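Local atomic coordinates of dipicolinate synthase subunit B (Bacillus halodurans, PDB entry 3LQK), a protein that probably acts as the flavoprotein-family subunit of dipicolinate synthase, the enzyme that makes the dipicolinic acid of bacterial spores. Residues P26-L31 / Q65-P70; N61-K64 / P70-D73; K117-L120 / P125-V128. One frame throughout, in Å; residues are numbered along the deposited sequence.

Contact 1: P26-L31 / Q65-P70; sequences PQMERL and QITEEP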
# COMPACT_ATOMS: atom_id res chain seq x y z
N PRO A 26 -31.34 10.05 -14.92
CA PRO A 26 -32.41 9.09 -15.20
C PRO A 26 -32.42 7.93 -14.19
O PRO A 26 -33.51 7.35 -13.91
CB PRO A 26 -32.09 8.61 -16.62
CG PRO A 26 -31.28 9.75 -17.24
CD PRO A 26 -30.49 10.29 -16.09
N GLN A 27 -31.25 7.59 -13.64
CA GLN A 27 -31.22 6.51 -12.63
C GLN A 27 -31.71 7.01 -11.28
O GLN A 27 -32.39 6.28 -10.54
CB GLN A 27 -29.82 5.91 -12.50
CG GLN A 27 -29.30 5.31 -13.78
CD GLN A 27 -30.30 4.37 -14.41
OE1 GLN A 27 -30.95 3.55 -13.74
NE2 GLN A 27 -30.45 4.50 -15.71
N MSE A 28 -31.40 8.28 -10.98
CA MSE A 28 -31.97 8.90 -9.78
C MSE A 28 -33.52 8.88 -9.85
O MSE A 28 -34.22 8.60 -8.88
CB MSE A 28 -31.45 10.33 -9.62
CG MSE A 28 -31.85 10.96 -8.34
SE MSE A 28 -31.42 12.85 -8.16
CE MSE A 28 -29.48 12.71 -8.16
N GLU A 29 -34.03 9.21 -11.03
CA GLU A 29 -35.44 9.22 -11.27
C GLU A 29 -36.07 7.81 -11.12
O GLU A 29 -37.11 7.67 -10.46
CB GLU A 29 -35.74 9.86 -12.64
CG GLU A 29 -37.16 9.51 -13.17
CD GLU A 29 -38.29 10.22 -12.43
OE1 GLU A 29 -37.98 11.18 -11.69
OE2 GLU A 29 -39.51 9.82 -12.62
N ARG A 30 -35.44 6.77 -11.66
CA ARG A 30 -35.91 5.39 -11.43
C ARG A 30 -35.99 5.01 -9.96
O ARG A 30 -36.90 4.29 -9.55
CB ARG A 30 -35.00 4.33 -12.04
CG ARG A 30 -35.34 3.89 -13.37
CD ARG A 30 -34.21 3.06 -13.96
NE ARG A 30 -34.41 1.62 -13.78
CZ ARG A 30 -33.47 0.70 -13.99
NH1 ARG A 30 -32.22 1.07 -14.36
NH2 ARG A 30 -33.79 -0.57 -13.87
N LEU A 31 -35.00 5.39 -9.17
CA LEU A 31 -35.06 5.05 -7.75
C LEU A 31 -36.30 5.68 -7.12
O LEU A 31 -36.96 5.03 -6.35
CB LEU A 31 -33.81 5.49 -7.00
CG LEU A 31 -32.45 4.92 -7.39
CD1 LEU A 31 -31.36 5.49 -6.42
CD2 LEU A 31 -32.59 3.40 -7.36
N GLN A 65 -36.55 18.63 -9.98
CA GLN A 65 -37.71 18.02 -10.62
C GLN A 65 -37.85 16.53 -10.28
O GLN A 65 -38.92 16.01 -10.42
CB GLN A 65 -37.63 18.10 -12.17
CG GLN A 65 -38.01 19.42 -12.78
CD GLN A 65 -37.58 19.57 -14.29
OE1 GLN A 65 -36.94 18.67 -14.94
NE2 GLN A 65 -37.90 20.73 -14.84
N ILE A 66 -36.75 15.87 -9.93
CA ILE A 66 -36.76 14.46 -9.57
C ILE A 66 -37.12 14.23 -8.10
O ILE A 66 -37.90 13.34 -7.78
CB ILE A 66 -35.40 13.79 -9.95
CG1 ILE A 66 -35.27 13.75 -11.49
CG2 ILE A 66 -35.32 12.38 -9.38
CD1 ILE A 66 -33.82 13.54 -12.02
N THR A 67 -36.55 15.04 -7.21
CA THR A 67 -36.71 14.85 -5.78
C THR A 67 -36.79 16.20 -5.04
O THR A 67 -36.13 17.18 -5.39
CB THR A 67 -35.57 13.97 -5.19
OG1 THR A 67 -35.74 13.89 -3.79
CG2 THR A 67 -34.18 14.53 -5.53
N GLU A 68 -37.63 16.24 -4.02
CA GLU A 68 -37.82 17.44 -3.18
C GLU A 68 -36.90 17.40 -1.94
O GLU A 68 -36.86 18.36 -1.17
CB GLU A 68 -39.30 17.53 -2.75
N GLU A 69 -36.15 16.32 -1.74
CA GLU A 69 -35.19 16.34 -0.63
C GLU A 69 -34.15 17.45 -0.86
O GLU A 69 -33.60 17.55 -1.95
CB GLU A 69 -34.53 14.96 -0.48
CG GLU A 69 -35.50 13.86 -0.09
CD GLU A 69 -36.16 14.11 1.27
OE1 GLU A 69 -35.47 14.61 2.22
OE2 GLU A 69 -37.36 13.77 1.39
N PRO A 70 -33.89 18.30 0.15
CA PRO A 70 -32.83 19.30 0.02
C PRO A 70 -31.47 18.69 -0.39
O PRO A 70 -31.03 17.65 0.15
CB PRO A 70 -32.74 19.91 1.42
CG PRO A 70 -34.08 19.71 1.99
CD PRO A 70 -34.56 18.40 1.46
O HOH W 1 -39.72 11.86 -9.56
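Ile-66 has chi1 -68°, which places CG1 beside its own backbone N and CG2 anti to it, so that both branches meet Glu-29 while CG2 also reaches Met-28. Glu-29 and Met-28 lie on helix 25-33, the β-α-β crossover helix between parallel strands 9-13 and 37-41 of the Rossmann-like α/β fold, and Ile-66 at the end of helix 58-66. Ile-66 CG2 lies 3.7 Å from Glu-29 CA, close against the helix backbone. On one flank it meets Met-28 CG at 3.9 Å. Met-28, a selenomethionine, is extended until chi3 (-66°) bends it, and its SE touches Thr-67 CG2 at 4.2 Å, the two side chains crossing at about a right angle. With an alanine in place of Ile-66, a gap would probably open beside Glu-29 CA and Met-28 CG, and the Glu-29 side chain would lose its apolar support. Just past helix 58-66, the Thr-67 hydroxyl donates to Val-38 O of strand 37-41 and accepts from Glu-69 N, an ST turn. Glu-29 OE2 lies near Glu-33 OE2, which may raise the pKa of one of these acids. A water bridges the helices, donating to Glu-29 OE1 at 2.8 Å and to Ile-66 O at 2.9 Å.

Contact 2: N61-K64 / P70-D73; sequences NKIK and PIVD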
# COMPACT_ATOMS: atom_id res chain seq x y z
N ASN A 61 -31.79 22.33 -11.56
CA ASN A 61 -33.22 22.30 -11.82
C ASN A 61 -33.71 20.85 -12.04
O ASN A 61 -34.75 20.44 -11.49
CB ASN A 61 -33.59 23.20 -13.04
CG ASN A 61 -33.11 24.66 -12.87
OD1 ASN A 61 -33.02 25.18 -11.74
ND2 ASN A 61 -32.78 25.33 -13.99
N LYS A 62 -32.97 20.08 -12.85
CA LYS A 62 -33.33 18.68 -13.10
C LYS A 62 -33.38 17.82 -11.84
O LYS A 62 -34.35 17.12 -11.60
CB LYS A 62 -32.39 18.04 -14.12
CG LYS A 62 -32.41 18.74 -15.52
CD LYS A 62 -32.04 17.82 -16.69
CE LYS A 62 -32.36 18.51 -18.04
NZ LYS A 62 -31.57 17.92 -19.15
N ILE A 63 -32.39 17.96 -10.96
CA ILE A 63 -32.45 17.28 -9.65
C ILE A 63 -33.71 17.66 -8.90
O ILE A 63 -34.43 16.80 -8.36
CB ILE A 63 -31.17 17.57 -8.82
CG1 ILE A 63 -29.96 16.96 -9.53
CG2 ILE A 63 -31.28 17.03 -7.42
CD1 ILE A 63 -28.66 17.39 -8.94
N LYS A 64 -34.02 18.96 -8.90
CA LYS A 64 -35.18 19.49 -8.16
C LYS A 64 -36.52 19.02 -8.71
O LYS A 64 -37.47 18.94 -7.97
CB LYS A 64 -35.14 21.01 -8.04
CG LYS A 64 -34.10 21.46 -6.94
CD LYS A 64 -34.03 23.01 -6.90
CE LYS A 64 -33.51 23.60 -5.52
NZ LYS A 64 -34.46 24.74 -5.01
N PRO A 70 -33.89 18.30 0.15
CA PRO A 70 -32.83 19.30 0.02
C PRO A 70 -31.47 18.69 -0.39
O PRO A 70 -31.03 17.65 0.15
CB PRO A 70 -32.74 19.91 1.42
CG PRO A 70 -34.08 19.71 1.99
CD PRO A 70 -34.56 18.40 1.46
N ILE A 71 -30.84 19.35 -1.37
CA ILE A 71 -29.54 18.99 -1.88
C ILE A 71 -28.49 19.22 -0.78
O ILE A 71 -28.41 20.28 -0.19
CB ILE A 71 -29.22 19.85 -3.10
CG1 ILE A 71 -30.25 19.50 -4.21
CG2 ILE A 71 -27.73 19.65 -3.58
CD1 ILE A 71 -30.11 20.24 -5.50
N VAL A 72 -27.73 18.18 -0.46
CA VAL A 72 -26.71 18.31 0.57
C VAL A 72 -25.43 18.77 -0.13
O VAL A 72 -24.77 18.00 -0.85
CB VAL A 72 -26.49 16.99 1.30
CG1 VAL A 72 -25.41 17.16 2.32
CG2 VAL A 72 -27.78 16.48 1.95
N ASP A 73 -25.09 20.03 0.09
CA ASP A 73 -23.99 20.67 -0.57
C ASP A 73 -22.96 21.28 0.36
O ASP A 73 -22.19 22.10 -0.07
CB ASP A 73 -24.51 21.73 -1.51
CG ASP A 73 -25.23 22.88 -0.80
OD1 ASP A 73 -25.53 22.79 0.41
OD2 ASP A 73 -25.51 23.88 -1.51
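Ile-63 meets Ile-71 where the chain, having left helix 58-66, doubles back beside it and runs on toward helix 75-78. The contact joins that helix to the chain running beside strand 37-41 of the Rossmann-like α/β fold. On the helix, Ile-63 comes first. Its chi1 of -65° turns CG2 anti to the backbone N, and this methyl is the branch that touches: it lies 3.9 Å from Ile-71 CD1 and 4.2 Å from Ile-71 CG1. The short branch of Ile-63 thus bears on the outer end of the long branch of Ile-71, and the two side chains cross at about a right angle. Leu-14, Leu-25 and Pro-40 also pack on Ile-63, whose side chain is buried beneath the helix. Lys-64 follows at the more exposed flank. It adds only the aliphatic root of its chain, CG standing 4.4 Å from Ile-71 CD1. Ile-71 reaches both residues because its main branch is fully extended (chi2 180°), pushing CD1 forward to the helix; Pro-40 and Val-42 also touch its side chain. The segment carrying it is held by polar bonds further along: the backbone of Val-72 bonds to Pro-40 and Val-42 beside the end of strand 37-41, and Asp-73 forms a salt bridge with Lys-77 and accepts from Val-46 N. Between segments 61-64 and 70-73 the contact is purely apolar and therefore not directional; the directional bonds of segment 70-73 are those of Val-72 and Asp-73, made outside the pair.

Contact 3: K117-L120 / P125-V128; sequences KATL and PVVV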
# COMPACT_ATOMS: atom_id res chain seq x y z
N LYS A 117 -18.88 8.36 4.18
CA LYS A 117 -18.28 8.09 5.52
C LYS A 117 -19.36 7.90 6.56
O LYS A 117 -19.31 6.97 7.33
CB LYS A 117 -17.30 9.20 5.92
CG LYS A 117 -16.41 8.91 7.16
CD LYS A 117 -15.77 10.20 7.70
CE LYS A 117 -14.81 9.91 8.89
NZ LYS A 117 -14.17 11.14 9.48
N ALA A 118 -20.37 8.76 6.56
CA ALA A 118 -21.46 8.68 7.54
C ALA A 118 -22.28 7.39 7.37
O ALA A 118 -22.91 6.92 8.31
CB ALA A 118 -22.35 9.88 7.42
N THR A 119 -22.27 6.81 6.17
CA THR A 119 -23.09 5.63 5.89
C THR A 119 -22.30 4.40 6.33
O THR A 119 -22.82 3.49 6.99
CB THR A 119 -23.42 5.60 4.39
OG1 THR A 119 -24.18 6.77 4.08
CG2 THR A 119 -24.23 4.36 3.99
N LEU A 120 -21.00 4.40 6.01
CA LEU A 120 -20.05 3.37 6.45
C LEU A 120 -19.89 3.29 7.96
O LEU A 120 -19.76 2.21 8.48
CB LEU A 120 -18.69 3.53 5.78
CG LEU A 120 -18.73 3.20 4.28
CD1 LEU A 120 -17.33 3.49 3.61
CD2 LEU A 120 -19.14 1.77 4.01
N PRO A 125 -24.42 0.17 3.30
CA PRO A 125 -23.71 0.05 2.03
C PRO A 125 -23.50 1.31 1.26
O PRO A 125 -24.38 2.20 1.20
CB PRO A 125 -24.62 -0.87 1.21
CG PRO A 125 -25.99 -0.66 1.75
CD PRO A 125 -25.71 -0.56 3.27
N VAL A 126 -22.34 1.39 0.62
CA VAL A 126 -22.07 2.44 -0.34
C VAL A 126 -21.88 1.78 -1.68
O VAL A 126 -21.10 0.80 -1.77
CB VAL A 126 -20.74 3.23 0.01
CG1 VAL A 126 -20.37 4.30 -1.09
CG2 VAL A 126 -20.93 3.91 1.36
N VAL A 127 -22.52 2.32 -2.71
CA VAL A 127 -22.49 1.78 -4.07
C VAL A 127 -21.88 2.84 -4.95
O VAL A 127 -22.36 3.96 -4.96
CB VAL A 127 -23.89 1.49 -4.55
CG1 VAL A 127 -23.95 1.21 -6.09
CG2 VAL A 127 -24.52 0.35 -3.71
N VAL A 128 -20.83 2.50 -5.69
CA VAL A 128 -20.10 3.45 -6.51
C VAL A 128 -20.16 3.08 -7.99
O VAL A 128 -20.12 1.91 -8.36
CB VAL A 128 -18.59 3.58 -6.04
CG1 VAL A 128 -18.50 4.05 -4.56
CG2 VAL A 128 -17.85 2.36 -6.18
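Leu-120 and Val-126 carry the apolar part of this buried contact. Val-126 CG2 lies 3.7 Å from Leu-120 CG and 3.8 Å from Leu-120 CD2, the side chains crossing at about a right angle. A chi1 of 175° on Val-126 sets CG1 anti to the backbone N and leaves CG2 as the methyl that faces the helix. Thr-119 adds its own methyl, CG2, 4.2 Å from the same Val-126 CG2. The Thr-119 methyl also meets the backbone, a van der Waals approach in which Thr-119 CG2 stands 3.5 Å from Pro-125 O. It can do so because chi1 (-61°) swings OG1 to the backbone N side, where the hydroxyl donates to Gly-115 O one helical turn back; the polar end is thereby satisfied within the helix, and the methyl is the branch that meets the strand. The strand's backbone bonds run sideward into the sheet: Val-126 pairs with Asn-151 and Tyr-153, Val-127 with Met-90 and Ile-92. The helix also meets the second subunit: Leu-120 packs on Leu-138 of the second subunit and Lys-117 NZ bonds to Thr-132 OG1 of that subunit. Helix 111-121 leads through a short loop into strand 126-132, which is parallel to strand 89-95, and the contact closes the last leg of a β-α-β crossover of the Rossmann-like flavoprotein fold.

Contacts 1 and 2 belong together: both use helix 58-66, and they touch where Met-28 SE lies 4.2 Å from Ile-63 CG2. Both are partly buried, their centres about 13 and 14 Å from the chain centre. Contact 3, with its centre about 9 Å from that point, is the more interior and stands apart, its nearest atoms about 9 Å from either of the others. The chemistry follows the place: a branched aliphatic side chain is central to each, but contact 1 adds a carboxylate and a water, contact 2 reaches a lysine stem at the surface, and contact 3 has its polar threonine end turned into its own helix while its helix also faces a second subunit.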